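Local atomic coordinates of uncharacterized protein 4E10_S0_1Z6NA_001 (T18) (Artificial gene, PDB entry 3LEF), a protein that presents the HIV 4E10 epitope on a thioredoxin-like scaffold, an epitope-scaffold designed computationally to elicit antibodies against that poorly immunogenic epitope. Residues V128-Q132 / I142-L146. Sequence-based numbering, arbitrary orientation.
Sequences VERPQ and ITAYL
Arg130 reaches from its loop across the outer part of the Tyr145 ring to the helix that carries this tyrosine. Its CB points toward the helix, and with CG beside the backbone N (chi1 -68°) the first methylene carbons run past the phenol. Arg130 CG lies 3.5 Å from Tyr145 OH and is also close to CZ of that ring. Arg130 CD follows at 4.1 Å from Tyr145 CE2, and Arg130 NE comes to 3.7 Å from the same ring carbon. From CG to NE the chain is extended, which carries the terminal nitrogens past the ring; the guanidinium plane is turned 56° from that of the phenol. There Arg130 NH2 meets Ile142 CG2 at 3.6 Å, a methyl that the branched, apolar isoleucine offers to the guanidinium end, while NH1 only approaches Leu146 CD1. Arginine suits this course because its methylenes can lie against the phenol while the guanidinium stays polar: NE forms a salt bridge with OD1 of Asp68, which also takes part in a hydrogen bond with Tyr145 OH. One carboxylate oxygen thus serves both residues, and tyrosine supplies an apolar ring as well as a hydroxyl. Pro131, at the N-cap position of helix 132-135, sets its CD 3.7 Å from Tyr145 CE1, a compact apolar neighbour for the buried ring. The contact joins the loop after strand 123-128, outermost in the sheet within this chain, to helix 139-146; helix 67-82 packs against both segments, and helix 151-163 touches Pro131.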
# COMPACT_ATOMS: atom_id res chain seq x y z
N VAL A 128 6.84 -17.46 -0.93
CA VAL A 128 5.65 -17.00 -0.25
C VAL A 128 5.86 -16.96 1.26
O VAL A 128 6.06 -17.99 1.90
CB VAL A 128 4.45 -17.89 -0.57
CG1 VAL A 128 3.20 -17.37 0.14
CG2 VAL A 128 4.24 -17.95 -2.08
N GLU A 129 5.88 -15.74 1.78
CA GLU A 129 5.90 -15.46 3.21
C GLU A 129 7.25 -15.76 3.85
O GLU A 129 7.88 -14.85 4.40
CB GLU A 129 4.76 -16.18 3.93
CG GLU A 129 4.36 -15.53 5.26
CD GLU A 129 3.19 -16.22 5.96
OE1 GLU A 129 2.97 -17.43 5.72
OE2 GLU A 129 2.50 -15.55 6.76
N ARG A 130 7.71 -17.01 3.75
CA ARG A 130 8.98 -17.43 4.37
C ARG A 130 9.79 -18.43 3.56
O ARG A 130 9.27 -19.12 2.68
CB ARG A 130 8.68 -18.09 5.71
CG ARG A 130 8.16 -17.15 6.73
CD ARG A 130 7.40 -17.88 7.84
NE ARG A 130 6.95 -16.90 8.81
CZ ARG A 130 6.43 -17.16 9.99
NH1 ARG A 130 6.08 -16.16 10.78
NH2 ARG A 130 6.25 -18.42 10.39
N PRO A 131 11.09 -18.54 3.88
CA PRO A 131 11.93 -19.53 3.22
C PRO A 131 11.41 -20.93 3.46
O PRO A 131 10.84 -21.21 4.52
CB PRO A 131 13.30 -19.33 3.86
CG PRO A 131 13.26 -17.92 4.41
CD PRO A 131 11.86 -17.74 4.86
N GLN A 132 11.59 -21.81 2.48
CA GLN A 132 11.06 -23.18 2.58
C GLN A 132 11.63 -23.96 3.78
O GLN A 132 10.93 -24.79 4.38
CB GLN A 132 11.29 -23.93 1.26
CG GLN A 132 10.45 -25.19 1.08
CD GLN A 132 8.95 -24.92 0.93
OE1 GLN A 132 8.15 -25.32 1.78
NE2 GLN A 132 8.58 -24.27 -0.15
N ILE A 142 11.36 -21.12 13.10
CA ILE A 142 10.64 -19.85 12.99
C ILE A 142 11.22 -18.82 13.95
O ILE A 142 11.31 -17.65 13.64
CB ILE A 142 9.13 -20.02 13.33
CG1 ILE A 142 8.46 -21.05 12.41
CG2 ILE A 142 8.42 -18.68 13.25
CD1 ILE A 142 7.10 -21.51 12.91
N THR A 143 11.63 -19.25 15.14
CA THR A 143 12.19 -18.31 16.11
C THR A 143 13.54 -17.75 15.70
O THR A 143 13.76 -16.54 15.81
CB THR A 143 12.32 -18.96 17.48
OG1 THR A 143 11.01 -19.33 17.92
CG2 THR A 143 12.95 -18.00 18.48
N ALA A 144 14.46 -18.63 15.27
CA ALA A 144 15.76 -18.20 14.69
C ALA A 144 15.58 -17.33 13.46
O ALA A 144 16.33 -16.37 13.24
CB ALA A 144 16.61 -19.44 14.34
N TYR A 145 14.61 -17.67 12.63
CA TYR A 145 14.20 -16.84 11.48
C TYR A 145 13.79 -15.42 11.88
O TYR A 145 14.23 -14.43 11.29
CB TYR A 145 13.04 -17.53 10.75
CG TYR A 145 12.22 -16.63 9.84
CD1 TYR A 145 12.69 -16.28 8.59
CD2 TYR A 145 10.98 -16.15 10.23
CE1 TYR A 145 11.95 -15.45 7.75
CE2 TYR A 145 10.24 -15.34 9.42
CZ TYR A 145 10.73 -14.99 8.17
OH TYR A 145 10.00 -14.18 7.35
N LEU A 146 12.92 -15.30 12.87
CA LEU A 146 12.45 -13.98 13.32
C LEU A 146 13.59 -13.15 13.89
O LEU A 146 13.55 -11.92 13.93
CB LEU A 146 11.33 -14.12 14.35
CG LEU A 146 9.87 -13.89 13.94
CD1 LEU A 146 9.57 -14.13 12.46
CD2 LEU A 146 8.96 -14.74 14.85